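PDB 5GMT: alginate lyase from Aplysia kurodai, which degrades alginate as a polysaccharide lyase of family 14, probably cleaving glycosidic bonds in polymannuronate by beta-elimination. Local coordinates for residues N132-R144 and H237-G249. Residues are numbered along the deposited sequence; the frame is centred on the assembly and turned at random.
Sequences NPSSCFSLRLMWR and HHLRGMFFSTFFG
Over one face of the Arg140 guanidinium lies the rim of the Phe243 ring, the two planes only 16° apart, while Ser245 OG sits at the guanidinium edge. Arg140 NH1 donates to Ser245 OG over 3.1 Å, the acceptor lying in the guanidinium plane. A bend at chi3 (-72°) folds the arginine over the phenylalanine, whose face also receives Arg140 CD, 3.8 Å from the ring centroid, in a CH-pi contact. Replacing Arg140 with an alanine would probably strip the CH-pi contact from Phe243 and leave Ser245 OG without its guanidinium donor. Trp143 and Phe248 form a T-shaped pair, planes at 76°, with Trp143 CZ2 pointing at the centre of the Phe248 face; Trp143 NE1 is held by Phe106 O. At the opposite end, Leu239 CD2 meets the edge of the Phe137 ring, 3.6 Å from Phe137 CZ. Ser134 O lies at the edge of the His237 ring, and a water joins Ser134 O to His237 NE2. Strands 136-143 and 238-247 are not neighbours in their antiparallel sheet: strand 110-118 runs between them, so the direct contact is made mainly through side chains. Strand 149-154 flanks 136-143 and strand 76-81 flanks 238-247, while Leu139 and Leu141 reach strand 191-199 of the other sheet of this concanavalin-like fold.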
ATOM      1  N   ASN A 132      13.531  -6.762   7.048  1.00 10.72           N
ATOM      2  CA  ASN A 132      13.073  -5.616   7.825  1.00 11.69           C
ATOM      3  C   ASN A 132      14.238  -4.916   8.523  1.00 11.52           C
ATOM      4  O   ASN A 132      14.282  -4.849   9.757  1.00 13.07           O
ATOM      5  CB  ASN A 132      12.030  -6.051   8.852  1.00  8.41           C
ATOM      6  CG  ASN A 132      11.264  -4.863   9.456  1.00 10.71           C
ATOM      7  OD1 ASN A 132      10.892  -3.929   8.750  1.00 10.00           O
ATOM      8  ND2 ASN A 132      11.057  -4.894  10.768  1.00 12.83           N
ATOM      9  N   PRO A 133      15.172  -4.377   7.734  1.00 11.17           N
ATOM     10  CA  PRO A 133      16.348  -3.736   8.326  1.00 13.76           C
ATOM     11  C   PRO A 133      15.970  -2.409   8.941  1.00 14.27           C
ATOM     12  O   PRO A 133      14.871  -1.913   8.712  1.00 10.68           O
ATOM     13  CB  PRO A 133      17.274  -3.532   7.132  1.00 12.87           C
ATOM     14  CG  PRO A 133      16.304  -3.291   5.987  1.00 13.49           C
ATOM     15  CD  PRO A 133      15.161  -4.247   6.261  1.00 11.67           C
ATOM     16  N   SER A 134      16.889  -1.829   9.698  1.00  9.82           N
ATOM     17  CA  SER A 134      16.615  -0.594  10.398  1.00 11.65           C
ATOM     18  C   SER A 134      16.797   0.605   9.490  1.00 15.51           C
ATOM     19  O   SER A 134      17.276   1.645   9.931  1.00 18.59           O
ATOM     20  CB  SER A 134      17.541  -0.471  11.614  1.00 15.40           C
ATOM     21  OG  SER A 134      17.090   0.545  12.486  1.00 17.50           O
ATOM     22  N   SER A 135      16.442   0.453   8.216  1.00 11.88           N
ATOM     23  CA  SER A 135      16.600   1.528   7.243  1.00 10.02           C
ATOM     24  C   SER A 135      15.267   2.004   6.669  1.00 10.35           C
ATOM     25  O   SER A 135      15.228   2.948   5.874  1.00  9.57           O
ATOM     26  CB  SER A 135      17.513   1.066   6.095  1.00 15.05           C
ATOM     27  OG  SER A 135      16.949  -0.054   5.443  1.00 12.01           O
ATOM     28  N   CYS A 136      14.174   1.362   7.070  1.00  8.90           N
ATOM     29  CA  CYS A 136      12.908   1.619   6.398  1.00  8.94           C
ATOM     30  C   CYS A 136      11.701   1.239   7.233  1.00 10.53           C
ATOM     31  O   CYS A 136      11.817   0.569   8.260  1.00  7.79           O
ATOM     32  CB  CYS A 136      12.871   0.860   5.058  1.00  8.71           C
ATOM     33  SG  CYS A 136      13.260  -0.920   5.172  1.00  8.89           S
ATOM     34  N   PHE A 137      10.536   1.681   6.779  1.00  5.66           N
ATOM     35  CA  PHE A 137       9.266   1.111   7.218  1.00  5.57           C
ATOM     36  C   PHE A 137       8.336   1.077   6.004  1.00  6.79           C
ATOM     37  O   PHE A 137       8.461   1.909   5.113  1.00  6.84           O
ATOM     38  CB  PHE A 137       8.663   1.924   8.368  1.00  5.93           C
ATOM     39  CG  PHE A 137       8.357   3.357   8.004  1.00  6.06           C
ATOM     40  CD1 PHE A 137       9.352   4.330   8.052  1.00  6.53           C
ATOM     41  CD2 PHE A 137       7.079   3.728   7.617  1.00  8.05           C
ATOM     42  CE1 PHE A 137       9.070   5.649   7.718  1.00  5.59           C
ATOM     43  CE2 PHE A 137       6.789   5.047   7.279  1.00  7.36           C
ATOM     44  CZ  PHE A 137       7.792   6.010   7.328  1.00  6.56           C
ATOM     45  N   SER A 138       7.428   0.115   5.939  1.00  5.92           N
ATOM     46  CA  SER A 138       6.491   0.118   4.821  1.00  4.77           C
ATOM     47  C   SER A 138       5.090  -0.140   5.326  1.00  7.49           C
ATOM     48  O   SER A 138       4.893  -0.922   6.261  1.00  6.42           O
ATOM     49  CB  SER A 138       6.893  -0.908   3.754  1.00  7.50           C
ATOM     50  OG  SER A 138       6.769  -2.240   4.216  1.00  7.68           O
ATOM     51  N   LEU A 139       4.123   0.527   4.701  1.00  5.99           N
ATOM     52  CA  LEU A 139       2.758   0.520   5.191  1.00  5.86           C
ATOM     53  C   LEU A 139       1.773   0.247   4.065  1.00  9.09           C
ATOM     54  O   LEU A 139       0.804   0.984   3.880  1.00  8.14           O
ATOM     55  CB  LEU A 139       2.433   1.854   5.874  1.00  6.19           C
ATOM     56  CG  LEU A 139       3.350   2.214   7.057  1.00  7.74           C
ATOM     57  CD1 LEU A 139       3.204   3.690   7.473  1.00  6.20           C
ATOM     58  CD2 LEU A 139       3.126   1.273   8.254  1.00  6.07           C
ATOM     59  N   ARG A 140       2.037  -0.806   3.304  1.00  6.11           N
ATOM     60  CA  ARG A 140       1.056  -1.315   2.342  1.00  3.34           C
ATOM     61  C   ARG A 140      -0.249  -1.743   3.020  1.00  5.53           C
ATOM     62  O   ARG A 140      -0.311  -1.928   4.235  1.00  5.82           O
ATOM     63  CB  ARG A 140       1.636  -2.499   1.574  1.00  6.00           C
ATOM     64  CG  ARG A 140       2.813  -2.136   0.695  1.00  5.45           C
ATOM     65  CD  ARG A 140       3.415  -3.385   0.105  1.00  9.30           C
ATOM     66  NE  ARG A 140       4.140  -4.172   1.107  1.00  5.95           N
ATOM     67  CZ  ARG A 140       4.797  -5.296   0.854  1.00  7.98           C
ATOM     68  NH1 ARG A 140       4.849  -5.789  -0.384  1.00  7.94           N
ATOM     69  NH2 ARG A 140       5.411  -5.929   1.851  1.00  7.75           N
ATOM     70  N   LEU A 141      -1.300  -1.867   2.216  1.00  4.85           N
ATOM     71  CA  LEU A 141      -2.533  -2.503   2.668  1.00  7.28           C
ATOM     72  C   LEU A 141      -2.513  -3.937   2.168  1.00  6.77           C
ATOM     73  O   LEU A 141      -1.726  -4.285   1.280  1.00  5.15           O
ATOM     74  CB  LEU A 141      -3.768  -1.750   2.157  1.00  7.23           C
ATOM     75  CG  LEU A 141      -4.288  -0.536   2.941  1.00  7.42           C
ATOM     76  CD1 LEU A 141      -3.222   0.532   3.054  1.00 11.48           C
ATOM     77  CD2 LEU A 141      -5.537   0.038   2.256  1.00  7.26           C
ATOM     78  N   MET A 142      -3.347  -4.786   2.751  1.00  8.41           N
ATOM     79  CA  MET A 142      -3.554  -6.114   2.195  1.00  5.64           C
ATOM     80  C   MET A 142      -5.033  -6.410   2.167  1.00  8.41           C
ATOM     81  O   MET A 142      -5.782  -5.855   2.968  1.00  7.74           O
ATOM     82  CB  MET A 142      -2.824  -7.195   3.003  1.00  8.72           C
ATOM     83  CG  MET A 142      -1.387  -7.449   2.562  1.00  7.31           C
ATOM     84  SD  MET A 142      -0.709  -8.993   3.225  1.00  7.19           S
ATOM     85  CE  MET A 142      -1.746 -10.213   2.425  1.00  8.10           C
ATOM     86  N   TRP A 143      -5.460  -7.250   1.230  1.00  7.69           N
ATOM     87  CA  TRP A 143      -6.753  -7.902   1.392  1.00  8.24           C
ATOM     88  C   TRP A 143      -6.481  -9.286   1.944  1.00 10.86           C
ATOM     89  O   TRP A 143      -5.338  -9.765   1.951  1.00  7.60           O
ATOM     90  CB  TRP A 143      -7.560  -7.967   0.082  1.00  6.56           C
ATOM     91  CG  TRP A 143      -7.060  -8.945  -0.953  1.00  7.61           C
ATOM     92  CD1 TRP A 143      -7.328 -10.291  -1.026  1.00  7.33           C
ATOM     93  CD2 TRP A 143      -6.232  -8.643  -2.080  1.00  9.47           C
ATOM     94  NE1 TRP A 143      -6.696 -10.840  -2.119  1.00  8.05           N
ATOM     95  CE2 TRP A 143      -6.025  -9.848  -2.788  1.00  8.55           C
ATOM     96  CE3 TRP A 143      -5.641  -7.466  -2.560  1.00  8.49           C
ATOM     97  CZ2 TRP A 143      -5.247  -9.911  -3.945  1.00 10.55           C
ATOM     98  CZ3 TRP A 143      -4.875  -7.532  -3.717  1.00 10.24           C
ATOM     99  CH2 TRP A 143      -4.681  -8.748  -4.392  1.00  9.45           C
ATOM    100  N   ARG A 144      -7.532  -9.900   2.456  1.00 11.32           N
ATOM    101  CA  ARG A 144      -7.430 -11.221   3.028  1.00  8.56           C
ATOM    102  C   ARG A 144      -8.610 -12.032   2.548  1.00 10.57           C
ATOM    103  O   ARG A 144      -9.340 -11.613   1.641  1.00 10.59           O
ATOM    104  CB  ARG A 144      -7.401 -11.155   4.559  1.00 10.39           C
ATOM    105  CG  ARG A 144      -6.142 -10.523   5.144  1.00 10.39           C
ATOM    106  CD  ARG A 144      -4.961 -11.490   5.117  1.00  8.00           C
ATOM    107  NE  ARG A 144      -3.732 -10.867   5.609  1.00  9.88           N
ATOM    108  CZ  ARG A 144      -2.546 -11.476   5.647  1.00  8.76           C
ATOM    109  NH1 ARG A 144      -1.472 -10.832   6.095  1.00  5.73           N
ATOM    110  NH2 ARG A 144      -2.435 -12.734   5.240  1.00  9.93           N
ATOM    111  N   HIS A 237      15.053   9.461   9.343  1.00 13.23           N
ATOM    112  CA  HIS A 237      13.999   8.741   8.599  1.00  8.72           C
ATOM    113  C   HIS A 237      12.746   9.595   8.436  1.00  9.74           C
ATOM    114  O   HIS A 237      12.282  10.232   9.394  1.00 10.27           O
ATOM    115  CB  HIS A 237      13.609   7.431   9.302  1.00 10.55           C
ATOM    116  CG  HIS A 237      14.679   6.388   9.284  1.00  7.85           C
ATOM    117  ND1 HIS A 237      14.467   5.098   9.727  1.00 13.08           N
ATOM    118  CD2 HIS A 237      15.971   6.441   8.882  1.00 13.50           C
ATOM    119  CE1 HIS A 237      15.580   4.401   9.592  1.00 16.12           C
ATOM    120  NE2 HIS A 237      16.511   5.193   9.092  1.00 12.78           N
ATOM    121  N   HIS A 238      12.184   9.592   7.227  1.00  8.15           N
ATOM    122  CA  HIS A 238      10.949  10.320   6.945  1.00  7.56           C
ATOM    123  C   HIS A 238      10.094   9.552   5.942  1.00  8.01           C
ATOM    124  O   HIS A 238      10.523   8.539   5.402  1.00  6.36           O
ATOM    125  CB  HIS A 238      11.256  11.720   6.406  1.00  8.02           C
ATOM    126  CG  HIS A 238      12.137  12.526   7.310  1.00  9.91           C
ATOM    127  ND1 HIS A 238      11.664  13.157   8.443  1.00 10.99           N
ATOM    128  CD2 HIS A 238      13.465  12.792   7.256  1.00 12.39           C
ATOM    129  CE1 HIS A 238      12.662  13.784   9.042  1.00 12.12           C
ATOM    130  NE2 HIS A 238      13.764  13.581   8.340  1.00 12.16           N
ATOM    131  N   LEU A 239       8.878  10.028   5.706  1.00  7.34           N
ATOM    132  CA  LEU A 239       8.028   9.412   4.689  1.00  5.97           C
ATOM    133  C   LEU A 239       8.569   9.793   3.324  1.00  9.17           C
ATOM    134  O   LEU A 239       8.968  10.940   3.121  1.00  6.99           O
ATOM    135  CB  LEU A 239       6.577   9.863   4.853  1.00  6.01           C
ATOM    136  CG  LEU A 239       5.845   9.168   5.997  1.00  8.69           C
ATOM    137  CD1 LEU A 239       4.743  10.069   6.555  1.00  9.40           C
ATOM    138  CD2 LEU A 239       5.274   7.840   5.505  1.00  6.75           C
ATOM    139  N   ARG A 240       8.591   8.838   2.394  1.00  8.47           N
ATOM    140  CA  ARG A 240       9.222   9.069   1.095  1.00  5.72           C
ATOM    141  C   ARG A 240       8.238   9.051  -0.069  1.00  8.84           C
ATOM    142  O   ARG A 240       8.490   9.663  -1.107  1.00  9.63           O
ATOM    143  CB  ARG A 240      10.314   8.022   0.855  1.00  7.31           C
ATOM    144  CG  ARG A 240      11.436   8.023   1.910  1.00  7.04           C
ATOM    145  CD  ARG A 240      12.201   9.353   1.910  1.00 10.19           C
ATOM    146  NE  ARG A 240      13.204   9.386   2.974  1.00  9.96           N
ATOM    147  CZ  ARG A 240      13.756  10.497   3.449  1.00 11.14           C
ATOM    148  NH1 ARG A 240      13.422  11.679   2.939  1.00  7.44           N
ATOM    149  NH2 ARG A 240      14.631  10.424   4.445  1.00  8.04           N
ATOM    150  N   GLY A 241       7.115   8.355   0.087  1.00  6.76           N
ATOM    151  CA  GLY A 241       6.180   8.270  -1.016  1.00  7.11           C
ATOM    152  C   GLY A 241       5.352   7.008  -1.011  1.00  6.63           C
ATOM    153  O   GLY A 241       5.117   6.428   0.041  1.00  6.37           O
ATOM    154  N   MET A 242       4.937   6.578  -2.202  1.00  6.67           N
ATOM    155  CA  MET A 242       4.028   5.444  -2.341  1.00  5.26           C
ATOM    156  C   MET A 242       4.762   4.175  -2.740  1.00  5.73           C
ATOM    157  O   MET A 242       5.551   4.174  -3.693  1.00  8.46           O
ATOM    158  CB  MET A 242       2.945   5.729  -3.383  1.00  7.27           C
ATOM    159  CG  MET A 242       2.001   4.530  -3.584  1.00  7.47           C
ATOM    160  SD  MET A 242       0.765   4.740  -4.884  1.00  7.36           S
ATOM    161  CE  MET A 242       1.800   5.049  -6.306  1.00  8.64           C
ATOM    162  N   PHE A 243       4.491   3.104  -2.000  1.00  4.91           N
ATOM    163  CA  PHE A 243       4.957   1.759  -2.337  1.00  5.84           C
ATOM    164  C   PHE A 243       3.823   1.101  -3.107  1.00  5.38           C
ATOM    165  O   PHE A 243       2.897   0.581  -2.507  1.00  4.72           O
ATOM    166  CB  PHE A 243       5.359   1.014  -1.044  1.00  5.17           C
ATOM    167  CG  PHE A 243       5.901  -0.387  -1.240  1.00  5.99           C
ATOM    168  CD1 PHE A 243       6.253  -0.867  -2.488  1.00  8.03           C
ATOM    169  CD2 PHE A 243       6.211  -1.162  -0.123  1.00  7.32           C
ATOM    170  CE1 PHE A 243       6.778  -2.157  -2.630  1.00 10.88           C
ATOM    171  CE2 PHE A 243       6.764  -2.437  -0.256  1.00 10.03           C
ATOM    172  CZ  PHE A 243       7.044  -2.931  -1.496  1.00  9.24           C
ATOM    173  N   PHE A 244       3.865   1.199  -4.437  1.00  6.47           N
ATOM    174  CA  PHE A 244       2.860   0.513  -5.248  1.00  5.50           C
ATOM    175  C   PHE A 244       3.213  -0.957  -5.260  1.00  5.67           C
ATOM    176  O   PHE A 244       4.302  -1.341  -5.677  1.00  5.92           O
ATOM    177  CB  PHE A 244       2.771   1.059  -6.677  1.00  6.78           C
ATOM    178  CG  PHE A 244       1.619   0.474  -7.466  1.00  5.82           C
ATOM    179  CD1 PHE A 244       0.384   1.109  -7.483  1.00  6.03           C
ATOM    180  CD2 PHE A 244       1.766  -0.719  -8.161  1.00  7.04           C
ATOM    181  CE1 PHE A 244      -0.690   0.572  -8.197  1.00  6.04           C
ATOM    182  CE2 PHE A 244       0.688  -1.261  -8.880  1.00  5.76           C
ATOM    183  CZ  PHE A 244      -0.530  -0.611  -8.889  1.00  4.24           C
ATOM    184  N   SER A 245       2.286  -1.785  -4.796  1.00  5.22           N
ATOM    185  CA  SER A 245       2.572  -3.198  -4.613  1.00  5.79           C
ATOM    186  C   SER A 245       1.258  -3.955  -4.688  1.00  6.39           C
ATOM    187  O   SER A 245       0.367  -3.682  -3.910  1.00  6.62           O
ATOM    188  CB  SER A 245       3.251  -3.417  -3.260  1.00  5.09           C
ATOM    189  OG  SER A 245       3.619  -4.762  -3.061  1.00  7.91           O
ATOM    190  N   THR A 246       1.123  -4.882  -5.630  1.00  5.90           N
ATOM    191  CA  THR A 246      -0.095  -5.683  -5.679  1.00  4.07           C
ATOM    192  C   THR A 246       0.166  -7.015  -6.398  1.00  6.48           C
ATOM    193  O   THR A 246       0.742  -7.074  -7.496  1.00  6.10           O
ATOM    194  CB  THR A 246      -1.272  -4.888  -6.344  1.00  4.42           C
ATOM    195  OG1 THR A 246      -2.517  -5.569  -6.120  1.00  7.31           O
ATOM    196  CG2 THR A 246      -1.046  -4.679  -7.848  1.00  7.48           C
ATOM    197  N   PHE A 247      -0.237  -8.080  -5.715  1.00  5.69           N
ATOM    198  CA  PHE A 247      -0.050  -9.455  -6.139  1.00  7.80           C
ATOM    199  C   PHE A 247      -0.746 -10.301  -5.085  1.00 10.16           C
ATOM    200  O   PHE A 247      -0.987  -9.820  -3.976  1.00  6.01           O
ATOM    201  CB  PHE A 247       1.434  -9.821  -6.251  1.00  5.84           C
ATOM    202  CG  PHE A 247       2.223  -9.560  -4.997  1.00  5.64           C
ATOM    203  CD1 PHE A 247       2.918  -8.366  -4.836  1.00  6.57           C
ATOM    204  CD2 PHE A 247       2.273 -10.506  -3.985  1.00  7.32           C
ATOM    205  CE1 PHE A 247       3.651  -8.123  -3.679  1.00  9.03           C
ATOM    206  CE2 PHE A 247       3.003 -10.278  -2.840  1.00  6.55           C
ATOM    207  CZ  PHE A 247       3.699  -9.084  -2.685  1.00  7.42           C
ATOM    208  N   PHE A 248      -1.084 -11.538  -5.431  1.00  6.96           N
ATOM    209  CA  PHE A 248      -1.649 -12.466  -4.453  1.00  7.54           C
ATOM    210  C   PHE A 248      -0.527 -13.068  -3.607  1.00  7.44           C
ATOM    211  O   PHE A 248       0.554 -13.379  -4.120  1.00  8.02           O
ATOM    212  CB  PHE A 248      -2.446 -13.579  -5.155  1.00  8.53           C
ATOM    213  CG  PHE A 248      -3.820 -13.159  -5.588  1.00  9.13           C
ATOM    214  CD1 PHE A 248      -3.990 -12.288  -6.661  1.00  8.93           C
ATOM    215  CD2 PHE A 248      -4.944 -13.638  -4.929  1.00  7.74           C
ATOM    216  CE1 PHE A 248      -5.262 -11.894  -7.061  1.00  8.32           C
ATOM    217  CE2 PHE A 248      -6.213 -13.253  -5.323  1.00  9.48           C
ATOM    218  CZ  PHE A 248      -6.373 -12.374  -6.390  1.00  9.41           C
ATOM    219  N   GLY A 249      -0.775 -13.217  -2.306  1.00  9.37           N
ATOM    220  CA  GLY A 249       0.187 -13.873  -1.438  1.00 11.48           C
ATOM    221  C   GLY A 249       0.861 -12.937  -0.453  1.00 13.77           C
ATOM    222  O   GLY A 249       0.622 -11.725  -0.486  1.00 10.30           O
TER
HETATM  223  O   HOH W   1      18.930   3.602   9.059  1.00 16.22           O